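Local atomic coordinates of apical membrane antigen AMA1 (Toxoplasma gondii ME49, PDB entry 4YIV), a protein that helps the parasite invade host cells as a microneme surface protein of the moving junction between the parasite's apical tip and the target cell. Residues K64-Q69 with G99-N104; N79-V84 with H208-G213; G235-V240 with D248-T253; F302-T307 with K312-D317. One frame throughout, in Å; residues are numbered along the deposited sequence.

Contact 1 (K64-Q69 with G99-N104)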
# COMPACT_ATOMS: atom_id res chain seq x y z
N LYS A 64 -3.64 3.90 -3.32
CA LYS A 64 -4.84 3.70 -2.48
C LYS A 64 -5.53 5.02 -2.22
O LYS A 64 -4.91 5.99 -1.82
CB LYS A 64 -4.51 3.02 -1.14
CG LYS A 64 -5.65 3.09 -0.11
CD LYS A 64 -5.27 2.35 1.17
CE LYS A 64 -6.33 2.53 2.29
NZ LYS A 64 -6.09 1.60 3.43
N HIS A 65 -6.84 5.02 -2.42
CA HIS A 65 -7.67 6.16 -2.08
C HIS A 65 -9.00 5.61 -1.55
O HIS A 65 -9.31 4.44 -1.74
CB HIS A 65 -7.90 7.09 -3.29
CG HIS A 65 -8.39 6.41 -4.52
ND1 HIS A 65 -7.61 5.58 -5.30
CD2 HIS A 65 -9.59 6.50 -5.17
CE1 HIS A 65 -8.31 5.14 -6.33
NE2 HIS A 65 -9.52 5.68 -6.27
N ILE A 66 -9.76 6.47 -0.89
CA ILE A 66 -11.05 6.08 -0.33
C ILE A 66 -12.15 6.65 -1.23
O ILE A 66 -12.25 7.85 -1.38
CB ILE A 66 -11.21 6.58 1.10
CG1 ILE A 66 -9.98 6.19 1.98
CG2 ILE A 66 -12.49 5.98 1.71
CD1 ILE A 66 -9.75 4.65 2.02
N GLU A 67 -12.95 5.78 -1.82
CA GLU A 67 -14.02 6.19 -2.70
C GLU A 67 -15.29 6.42 -1.89
O GLU A 67 -15.70 5.52 -1.15
CB GLU A 67 -14.24 5.09 -3.74
CG GLU A 67 -15.43 5.28 -4.70
CD GLU A 67 -15.61 4.05 -5.60
OE1 GLU A 67 -15.19 4.08 -6.78
OE2 GLU A 67 -16.15 3.05 -5.12
N LEU A 68 -15.94 7.57 -2.06
CA LEU A 68 -17.11 7.91 -1.24
C LEU A 68 -18.41 7.64 -2.00
O LEU A 68 -18.41 7.53 -3.22
CB LEU A 68 -17.07 9.37 -0.81
CG LEU A 68 -15.76 9.90 -0.24
CD1 LEU A 68 -16.01 11.26 0.37
CD2 LEU A 68 -15.17 8.96 0.78
N GLN A 69 -19.52 7.54 -1.27
CA GLN A 69 -20.83 7.31 -1.91
C GLN A 69 -21.85 8.38 -1.47
O GLN A 69 -22.95 8.07 -1.00
CB GLN A 69 -21.34 5.90 -1.58
CG GLN A 69 -20.51 4.73 -2.19
CD GLN A 69 -20.56 4.66 -3.72
OE1 GLN A 69 -21.54 5.08 -4.35
NE2 GLN A 69 -19.50 4.13 -4.31
N GLY A 99 -18.44 16.96 2.47
CA GLY A 99 -16.99 17.13 2.63
C GLY A 99 -16.23 15.81 2.51
O GLY A 99 -16.71 14.86 1.87
N GLY A 100 -15.04 15.76 3.10
CA GLY A 100 -14.22 14.57 3.03
C GLY A 100 -13.56 14.25 4.35
O GLY A 100 -14.16 14.42 5.43
N PHE A 101 -12.32 13.78 4.27
CA PHE A 101 -11.64 13.19 5.42
C PHE A 101 -10.53 14.08 5.95
O PHE A 101 -10.00 13.82 7.02
CB PHE A 101 -11.02 11.85 5.06
CG PHE A 101 -11.99 10.69 4.92
CD1 PHE A 101 -13.37 10.87 4.93
CD2 PHE A 101 -11.50 9.42 4.78
CE1 PHE A 101 -14.21 9.77 4.80
CE2 PHE A 101 -12.31 8.34 4.64
CZ PHE A 101 -13.69 8.51 4.66
N ASN A 102 -10.16 15.09 5.17
CA ASN A 102 -9.05 15.98 5.49
C ASN A 102 -9.22 16.79 6.77
O ASN A 102 -10.28 17.35 7.03
CB ASN A 102 -8.79 16.92 4.32
CG ASN A 102 -7.50 17.70 4.47
OD1 ASN A 102 -6.41 17.14 4.41
ND2 ASN A 102 -7.62 19.00 4.66
N LEU A 103 -8.15 16.85 7.55
CA LEU A 103 -8.18 17.59 8.79
C LEU A 103 -8.33 19.06 8.44
O LEU A 103 -7.56 19.60 7.66
CB LEU A 103 -6.89 17.33 9.56
CG LEU A 103 -6.66 18.06 10.88
CD1 LEU A 103 -5.90 17.15 11.82
CD2 LEU A 103 -5.86 19.32 10.61
N ASN A 104 -9.34 19.71 9.02
CA ASN A 104 -9.63 21.11 8.74
C ASN A 104 -9.18 22.11 9.80
O ASN A 104 -9.47 23.29 9.68
CB ASN A 104 -11.11 21.29 8.44
CG ASN A 104 -11.98 21.14 9.67
OD1 ASN A 104 -11.48 20.91 10.77
ND2 ASN A 104 -13.28 21.30 9.50
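Ile66 and Phe101 meet because each first torsion swings an apolar group between strand 65-68 and loop 99-104. In Ile66 (chi1 -51°) the CG1 branch lies beside the backbone N, leaving CG2 anti to that N and aimed at CE2 of Phe101. Phe101 has its CG opposite the carbonyl carbon (chi1 -75°), which carries the ring across toward the strand. The closest approach is Ile66 CG2 to Phe101 CE2, 3.8 Å; the two side chains cross at about a right angle. Leu68, two residues along the strand, runs past the same ring in the opposite direction, with its CD2 4.2 Å from Phe101 CZ. Its other branch bends to the backbone of the loop, where Leu68 CD1 lies 4.0 Å from Gly99 O, a carbonyl that accepts from Gln70 NE2.

Both strand residues also touch Phe198 of strand 198-201, the antiparallel partner of 65-68, and Phe198 meets the Phe101 ring edge-to-face. The loop is therefore packed on a two-stranded ribbon through one small aromatic and aliphatic cluster. The Asn102 amide bonds elsewhere: OD1 to Ser114 and His169, ND2 to Asp83. With no hydrogen bond between 64-69 and 99-104, cohesion here rests on buried apolar surface, which is weakly directional; the directional bonds reach the loop from outside the pair, among them the backbone bond of Phe101 with Phe80.

Contact 2 (N79-V84 with H208-G213); sequences NFLEDV and HHLIYG. With CO (cobalt (II) ion), chain H.
A type I beta turn from Asn79 to Glu82 presents its two central residues, Phe80 and Leu81, to Leu210 at the start of strand 210-213. The turn closes through Glu82 N to Asn79 O (3.0 Å), and an Asx turn reinforces it: Leu81 N donates to Asn79 OD1 at 3.0 Å, from above the carbonyl plane.

Leu81 and Leu210 reach toward each other tip to tip, with Leu81 CD1 4.1 Å from Leu210 CD2. Phe80 has its CG between backbone N and carbonyl carbon (chi1 79°), which carries the ring to Leu210. The two side chains slide past one another in opposite directions, so that Leu210 CD1 sits at the ring edge, 4.2 Å from Phe80 CE1. Within the turn Leu81 CD2 lies over one face of the Phe80 ring, toward its rim.

Two residues before Leu210, ahead of the strand, His208 ND1 binds a cobalt ion at 2.5 Å together with three waters, away from the apolar contact. His208 NE2 bonds to Ser203 O, and its ring meets Trp267 edge-to-face.

Phe80 also touches Val160 of strand 159-162, next to 210-213 in the five-stranded sheet, and His65, Ile66 and Leu68 of strand 65-68; the turn thus fills the space between these strands just ahead of helix 87-93.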
# COMPACT_ATOMS: atom_id res chain seq x y z
N ASN A 79 -15.11 13.37 -2.75
CA ASN A 79 -13.66 13.41 -2.69
C ASN A 79 -13.13 13.41 -1.26
O ASN A 79 -13.33 14.36 -0.49
CB ASN A 79 -13.19 14.65 -3.45
CG ASN A 79 -11.68 14.84 -3.46
OD1 ASN A 79 -10.90 14.00 -2.99
ND2 ASN A 79 -11.26 15.96 -4.02
N PHE A 80 -12.41 12.36 -0.90
CA PHE A 80 -12.04 12.15 0.50
C PHE A 80 -10.97 13.11 0.93
O PHE A 80 -10.72 13.25 2.12
CB PHE A 80 -11.62 10.70 0.73
CG PHE A 80 -10.20 10.35 0.29
CD1 PHE A 80 -9.78 10.43 -1.03
CD2 PHE A 80 -9.32 9.82 1.23
CE1 PHE A 80 -8.49 10.06 -1.39
CE2 PHE A 80 -8.05 9.44 0.89
CZ PHE A 80 -7.63 9.56 -0.43
N LEU A 81 -10.33 13.78 -0.03
CA LEU A 81 -9.33 14.77 0.31
C LEU A 81 -9.93 16.16 0.64
O LEU A 81 -9.23 17.05 1.11
CB LEU A 81 -8.30 14.86 -0.81
CG LEU A 81 -7.46 13.59 -1.02
CD1 LEU A 81 -6.40 13.83 -2.12
CD2 LEU A 81 -6.80 13.08 0.30
N GLU A 82 -11.23 16.33 0.43
CA GLU A 82 -11.90 17.54 0.90
C GLU A 82 -11.88 17.59 2.43
O GLU A 82 -11.86 16.54 3.10
CB GLU A 82 -13.36 17.60 0.40
CG GLU A 82 -13.51 17.65 -1.11
CD GLU A 82 -13.55 19.06 -1.67
OE1 GLU A 82 -13.01 19.27 -2.78
OE2 GLU A 82 -14.12 19.96 -1.02
N ASP A 83 -11.87 18.80 3.00
CA ASP A 83 -12.02 19.01 4.43
C ASP A 83 -13.20 18.26 5.06
O ASP A 83 -14.28 18.18 4.45
CB ASP A 83 -12.22 20.51 4.72
CG ASP A 83 -10.92 21.30 4.79
OD1 ASP A 83 -9.83 20.71 4.68
OD2 ASP A 83 -10.99 22.53 4.99
N VAL A 84 -13.02 17.75 6.28
CA VAL A 84 -14.17 17.38 7.11
C VAL A 84 -15.09 18.61 7.23
O VAL A 84 -14.62 19.75 7.29
CB VAL A 84 -13.77 16.88 8.52
CG1 VAL A 84 -12.94 15.59 8.37
CG2 VAL A 84 -13.00 17.93 9.29
N HIS A 208 -3.04 7.31 -9.24
CA HIS A 208 -1.76 6.65 -9.04
C HIS A 208 -0.78 7.57 -8.34
O HIS A 208 0.22 7.15 -7.79
CB HIS A 208 -1.18 6.19 -10.37
CG HIS A 208 -2.01 5.16 -11.06
ND1 HIS A 208 -1.71 4.70 -12.32
CD2 HIS A 208 -3.14 4.52 -10.69
CE1 HIS A 208 -2.61 3.81 -12.69
NE2 HIS A 208 -3.50 3.69 -11.72
N HIS A 209 -1.09 8.85 -8.34
CA HIS A 209 -0.24 9.83 -7.72
C HIS A 209 -0.54 10.00 -6.23
O HIS A 209 0.15 10.77 -5.55
CB HIS A 209 -0.40 11.16 -8.47
CG HIS A 209 -1.77 11.74 -8.37
ND1 HIS A 209 -2.85 11.22 -9.05
CD2 HIS A 209 -2.24 12.76 -7.63
CE1 HIS A 209 -3.94 11.90 -8.72
NE2 HIS A 209 -3.59 12.85 -7.87
N LEU A 210 -1.56 9.30 -5.74
CA LEU A 210 -1.93 9.35 -4.32
C LEU A 210 -1.32 8.17 -3.59
O LEU A 210 -1.41 7.03 -4.06
CB LEU A 210 -3.43 9.34 -4.13
CG LEU A 210 -4.15 10.55 -4.74
CD1 LEU A 210 -5.61 10.45 -4.39
CD2 LEU A 210 -3.56 11.87 -4.28
N ILE A 211 -0.72 8.44 -2.44
CA ILE A 211 -0.07 7.40 -1.67
C ILE A 211 -0.62 7.47 -0.25
O ILE A 211 -0.44 8.47 0.44
CB ILE A 211 1.42 7.57 -1.68
CG1 ILE A 211 1.91 7.47 -3.13
CG2 ILE A 211 2.10 6.50 -0.87
CD1 ILE A 211 3.10 8.28 -3.38
N TYR A 212 -1.25 6.39 0.19
CA TYR A 212 -1.90 6.33 1.51
C TYR A 212 -0.97 5.70 2.51
O TYR A 212 -0.31 4.73 2.18
CB TYR A 212 -3.19 5.54 1.43
CG TYR A 212 -4.06 5.59 2.67
CD1 TYR A 212 -3.82 4.76 3.78
CD2 TYR A 212 -5.17 6.41 2.71
CE1 TYR A 212 -4.63 4.81 4.93
CE2 TYR A 212 -6.00 6.46 3.82
CZ TYR A 212 -5.72 5.67 4.93
OH TYR A 212 -6.58 5.73 6.02
N GLY A 213 -0.90 6.22 3.74
CA GLY A 213 -0.12 5.54 4.76
C GLY A 213 -0.57 5.84 6.17
O GLY A 213 -1.14 6.89 6.45
CO CO H . -0.11 5.67 -13.96
O HOH W 1 -1.36 4.36 -15.71
O HOH W 2 1.30 3.96 -14.00
O HOH W 3 -0.86 7.63 -13.70

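Contact 3 (G235-V240 with D248-T253)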
# COMPACT_ATOMS: atom_id res chain seq x y z
N GLY A 235 9.29 -8.65 -15.30
CA GLY A 235 10.11 -9.73 -15.85
C GLY A 235 10.36 -10.91 -14.93
O GLY A 235 11.21 -11.77 -15.21
N TYR A 236 9.62 -10.99 -13.84
CA TYR A 236 9.78 -12.09 -12.89
C TYR A 236 8.42 -12.44 -12.30
O TYR A 236 7.58 -11.55 -12.13
CB TYR A 236 10.74 -11.72 -11.77
CG TYR A 236 12.20 -11.55 -12.18
CD1 TYR A 236 13.09 -12.62 -12.17
CD2 TYR A 236 12.69 -10.30 -12.55
CE1 TYR A 236 14.43 -12.45 -12.53
CE2 TYR A 236 14.02 -10.12 -12.90
CZ TYR A 236 14.88 -11.20 -12.90
OH TYR A 236 16.20 -10.99 -13.26
N ARG A 237 8.21 -13.74 -12.03
CA ARG A 237 7.09 -14.26 -11.23
C ARG A 237 7.52 -14.52 -9.82
O ARG A 237 8.57 -15.14 -9.59
CB ARG A 237 6.55 -15.56 -11.80
CG ARG A 237 6.10 -15.50 -13.21
CD ARG A 237 5.64 -16.90 -13.66
NE ARG A 237 5.16 -16.91 -15.04
CZ ARG A 237 4.51 -17.91 -15.59
NH1 ARG A 237 4.12 -17.81 -16.85
NH2 ARG A 237 4.22 -18.99 -14.88
N PHE A 238 6.72 -14.06 -8.86
CA PHE A 238 6.94 -14.39 -7.48
C PHE A 238 6.87 -15.91 -7.33
O PHE A 238 6.10 -16.57 -8.04
CB PHE A 238 5.88 -13.75 -6.56
CG PHE A 238 6.06 -12.29 -6.31
CD1 PHE A 238 7.32 -11.71 -6.21
CD2 PHE A 238 4.94 -11.48 -6.12
CE1 PHE A 238 7.46 -10.37 -5.93
CE2 PHE A 238 5.08 -10.12 -5.85
CZ PHE A 238 6.32 -9.56 -5.75
N GLY A 239 7.65 -16.45 -6.41
CA GLY A 239 7.64 -17.88 -6.15
C GLY A 239 8.11 -18.23 -4.76
O GLY A 239 8.55 -17.38 -3.99
N VAL A 240 8.01 -19.53 -4.45
CA VAL A 240 8.45 -20.06 -3.16
C VAL A 240 9.42 -21.23 -3.37
O VAL A 240 9.21 -22.09 -4.23
CB VAL A 240 7.26 -20.55 -2.31
CG1 VAL A 240 6.30 -19.39 -2.05
CG2 VAL A 240 6.55 -21.67 -3.02
N ASP A 248 6.86 -20.96 -8.95
CA ASP A 248 6.06 -19.75 -9.02
C ASP A 248 4.65 -20.12 -8.59
O ASP A 248 4.32 -21.30 -8.51
CB ASP A 248 6.07 -19.11 -10.40
CG ASP A 248 5.32 -19.91 -11.46
OD1 ASP A 248 4.06 -19.97 -11.43
OD2 ASP A 248 5.98 -20.43 -12.37
N TYR A 249 3.83 -19.11 -8.33
CA TYR A 249 2.55 -19.36 -7.70
C TYR A 249 1.63 -20.29 -8.50
O TYR A 249 0.77 -20.94 -7.91
CB TYR A 249 1.83 -18.04 -7.47
CG TYR A 249 2.44 -17.11 -6.45
CD1 TYR A 249 3.25 -17.56 -5.42
CD2 TYR A 249 2.15 -15.74 -6.50
CE1 TYR A 249 3.77 -16.71 -4.50
CE2 TYR A 249 2.66 -14.88 -5.58
CZ TYR A 249 3.47 -15.35 -4.60
OH TYR A 249 3.94 -14.44 -3.69
N THR A 250 1.77 -20.36 -9.82
CA THR A 250 0.84 -21.17 -10.60
C THR A 250 0.99 -22.66 -10.27
O THR A 250 0.15 -23.46 -10.64
CB THR A 250 1.01 -20.98 -12.11
OG1 THR A 250 2.32 -21.41 -12.52
CG2 THR A 250 0.77 -19.54 -12.51
N GLU A 251 2.05 -23.01 -9.56
CA GLU A 251 2.33 -24.41 -9.21
C GLU A 251 1.81 -24.77 -7.83
O GLU A 251 1.89 -25.93 -7.43
CB GLU A 251 3.83 -24.70 -9.26
CG GLU A 251 4.42 -24.67 -10.66
CD GLU A 251 5.74 -25.45 -10.75
OE1 GLU A 251 5.76 -26.64 -10.36
OE2 GLU A 251 6.75 -24.86 -11.19
N LEU A 252 1.31 -23.79 -7.08
CA LEU A 252 0.87 -24.04 -5.72
C LEU A 252 -0.63 -24.27 -5.72
O LEU A 252 -1.36 -23.69 -6.53
CB LEU A 252 1.25 -22.88 -4.78
CG LEU A 252 2.72 -22.43 -4.79
CD1 LEU A 252 2.89 -21.26 -3.84
CD2 LEU A 252 3.68 -23.58 -4.44
N THR A 253 -1.11 -25.13 -4.82
CA THR A 253 -2.52 -25.52 -4.83
C THR A 253 -3.46 -24.41 -4.36
O THR A 253 -4.58 -24.30 -4.86
CB THR A 253 -2.74 -26.78 -3.94
OG1 THR A 253 -1.95 -27.85 -4.46
CG2 THR A 253 -4.21 -27.22 -3.97
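Gly239 and Asp248 form an antiparallel, non-hydrogen-bonded pair whose CA atoms are 3.8 Å apart, a closeness helped by the absence of a side chain at Gly239. Backbone polar contacts around it are modest: Tyr249 N makes a weak hydrogen bond to Phe238 O, and Asp248 CA offers a C-H to the same oxygen at 3.3 Å. That carbonyl also lies over one face of the Tyr249 ring, offset toward the rim.

Among charged groups, Arg237 NH2 makes a long, weak salt bridge to Asp248 OD2 (3.4 Å). With CG beside the backbone N (chi1 -58°) and the chain extended from there to NE, the arginine passes along Asp248. The carboxylate carbon stands at the guanidinium edge, the two planes are 76° apart, and NH2 alone makes the contact. The stronger partner of Arg237 is Asp326, met through NE.

The pair lies at the open end of the hairpin of strands 236-242 and 245-248. Strand 236-242 is the middle one of a three-stranded antiparallel sheet, with 322-326 on its other side; at Asp248 the chain leaves the sheet for a 3-10 turn, 249-251. An Asx turn marks that exit: Asp248 OD1 accepts from Thr250 N (2.8 Å), on its anti side.

Apolar contacts complete the junction. Phe238 and Tyr249 lie side by side and point the same way, with Phe238 CB 3.5 Å from Tyr249 CZ. Farther along, Val240 CG2 and Leu252 CD2 meet tip to tip at 3.7 Å.

Contact 4 (F302-T307 with K312-D317); sequences FYYVDT and KCALSD
Phe302 and Ala314 face each other in the beta hairpin of strands 300-305 and 311-316, two neighbouring strands of a five-stranded antiparallel sheet in a PAN-like domain. With its CG set between backbone N and carbonyl carbon (chi1 55°), the Phe302 ring lies beneath Ala314, whose CB stands over one face, 4.0 Å from the ring centroid: a CH-pi contact.

Tyr304, with its CG in the same position between backbone N and carbonyl carbon (chi1 68°), crosses Lys312 at a slant. Its ring covers the root of the lysine, with Tyr304 CE1 3.6 Å from Lys312 CB, and its CE1 also touches Ala314 CB at 4.0 Å. Beyond it the Lys312 chain runs extended beyond CG past Asp306, reaching Asp306 OD2 with NZ in a weak salt bridge of 3.4 Å. On the face carrying Phe302 and Tyr304, Arg237 of strand 236-242 packs against both rings.

The other face carries Tyr303 and Cys313. Cys313 SG forms a disulfide with Cys266 of helix 263-272, and Tyr303 touches the same helix, so this side of the hairpin is tied to the helix covalently as well as by packing.

The backbones are joined by two reciprocal pairs of hydrogen bonds, Phe302 with Ala314 and Tyr304 with Lys312. In the second pair Lys312 N points almost straight at Tyr304 O, 2.9 Å away, with an angle of 169° at the hydrogen.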
# COMPACT_ATOMS: atom_id res chain seq x y z
N PHE A 302 0.95 -12.01 -9.70
CA PHE A 302 1.52 -11.59 -10.98
C PHE A 302 0.65 -11.83 -12.17
O PHE A 302 -0.17 -12.75 -12.23
CB PHE A 302 2.89 -12.26 -11.23
CG PHE A 302 2.89 -13.78 -11.16
CD1 PHE A 302 2.56 -14.56 -12.27
CD2 PHE A 302 3.24 -14.43 -9.97
CE1 PHE A 302 2.60 -15.97 -12.19
CE2 PHE A 302 3.30 -15.82 -9.89
CZ PHE A 302 2.98 -16.58 -11.00
N TYR A 303 0.83 -10.92 -13.11
CA TYR A 303 0.31 -11.05 -14.43
C TYR A 303 1.22 -11.96 -15.24
O TYR A 303 2.45 -11.89 -15.10
CB TYR A 303 0.20 -9.69 -15.06
CG TYR A 303 -0.21 -9.76 -16.48
CD1 TYR A 303 0.74 -9.91 -17.47
CD2 TYR A 303 -1.54 -9.69 -16.84
CE1 TYR A 303 0.38 -9.98 -18.78
CE2 TYR A 303 -1.91 -9.78 -18.16
CZ TYR A 303 -0.93 -9.91 -19.12
OH TYR A 303 -1.24 -9.99 -20.45
N TYR A 304 0.64 -12.83 -16.05
CA TYR A 304 1.40 -13.66 -16.98
C TYR A 304 0.47 -14.03 -18.12
O TYR A 304 -0.71 -13.73 -18.09
CB TYR A 304 1.96 -14.91 -16.30
CG TYR A 304 0.91 -15.92 -15.87
CD1 TYR A 304 0.08 -15.69 -14.78
CD2 TYR A 304 0.75 -17.11 -16.55
CE1 TYR A 304 -0.87 -16.61 -14.39
CE2 TYR A 304 -0.19 -18.04 -16.18
CZ TYR A 304 -1.00 -17.80 -15.10
OH TYR A 304 -1.94 -18.74 -14.74
N VAL A 305 1.04 -14.67 -19.14
CA VAL A 305 0.29 -15.06 -20.32
C VAL A 305 0.30 -16.57 -20.39
O VAL A 305 1.36 -17.20 -20.35
CB VAL A 305 0.88 -14.45 -21.59
CG1 VAL A 305 0.10 -14.94 -22.82
CG2 VAL A 305 0.82 -12.93 -21.50
N ASP A 306 -0.89 -17.14 -20.42
CA ASP A 306 -1.05 -18.59 -20.41
C ASP A 306 -0.62 -19.13 -21.78
O ASP A 306 -0.54 -18.38 -22.75
CB ASP A 306 -2.52 -18.93 -20.10
CG ASP A 306 -2.71 -20.37 -19.66
OD1 ASP A 306 -1.95 -20.85 -18.78
OD2 ASP A 306 -3.64 -21.01 -20.21
N THR A 307 -0.33 -20.43 -21.84
CA THR A 307 0.12 -21.06 -23.08
C THR A 307 -0.84 -20.78 -24.24
O THR A 307 -0.45 -20.73 -25.41
CB THR A 307 0.28 -22.58 -22.90
OG1 THR A 307 -1.00 -23.16 -22.62
CG2 THR A 307 1.24 -22.89 -21.74
N LYS A 312 -3.52 -13.77 -17.58
CA LYS A 312 -4.02 -14.30 -16.30
C LYS A 312 -3.34 -13.63 -15.10
O LYS A 312 -2.27 -13.03 -15.23
CB LYS A 312 -3.84 -15.82 -16.25
CG LYS A 312 -4.79 -16.50 -17.25
CD LYS A 312 -4.78 -18.00 -17.13
CE LYS A 312 -5.85 -18.63 -18.02
NZ LYS A 312 -5.85 -20.11 -17.82
N CYS A 313 -3.97 -13.75 -13.96
CA CYS A 313 -3.46 -13.17 -12.76
C CYS A 313 -3.41 -14.22 -11.69
O CYS A 313 -4.40 -14.78 -11.37
CB CYS A 313 -4.33 -12.02 -12.30
SG CYS A 313 -3.71 -11.15 -10.87
N ALA A 314 -2.23 -14.49 -11.18
CA ALA A 314 -2.04 -15.47 -10.11
C ALA A 314 -1.86 -14.77 -8.80
O ALA A 314 -0.93 -13.96 -8.65
CB ALA A 314 -0.87 -16.35 -10.38
N LEU A 315 -2.70 -15.12 -7.83
CA LEU A 315 -2.71 -14.51 -6.51
C LEU A 315 -2.48 -15.48 -5.36
O LEU A 315 -3.05 -16.59 -5.34
CB LEU A 315 -4.03 -13.83 -6.28
CG LEU A 315 -4.48 -12.84 -7.35
CD1 LEU A 315 -5.93 -12.57 -7.18
CD2 LEU A 315 -3.73 -11.57 -7.16
N SER A 316 -1.63 -15.08 -4.42
CA SER A 316 -1.23 -15.96 -3.31
C SER A 316 -1.00 -15.16 -2.03
O SER A 316 -0.71 -13.96 -2.10
CB SER A 316 0.04 -16.71 -3.70
OG SER A 316 0.54 -17.44 -2.61
N ASP A 317 -1.13 -15.81 -0.87
CA ASP A 317 -0.76 -15.22 0.41
C ASP A 317 0.62 -15.69 0.87
O ASP A 317 1.05 -15.37 1.97
CB ASP A 317 -1.80 -15.54 1.49
CG ASP A 317 -1.95 -17.04 1.78
OD1 ASP A 317 -1.22 -17.84 1.17
OD2 ASP A 317 -2.81 -17.41 2.62

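In the fold
The four contacts fall into two clusters that lie in separate regions of the chain, largely on opposite sides of its centre. Contacts 1 and 2, with centres 6 Å apart, interlock along the sequence, their segments alternating, and they touch where Asn102 CB packs on Leu81 O. Contacts 3 and 4 follow later, one after the other, with centres 8 Å apart; there Arg237 and Tyr249 pack on Phe302, joining a three-stranded sheet to a five-stranded one. Between the clusters the centres lie about 30 to 36 Å apart and nothing touches. This division is consistent with the successive PAN-like domains of the AMA1 ectodomain, each with its own sheets and loops.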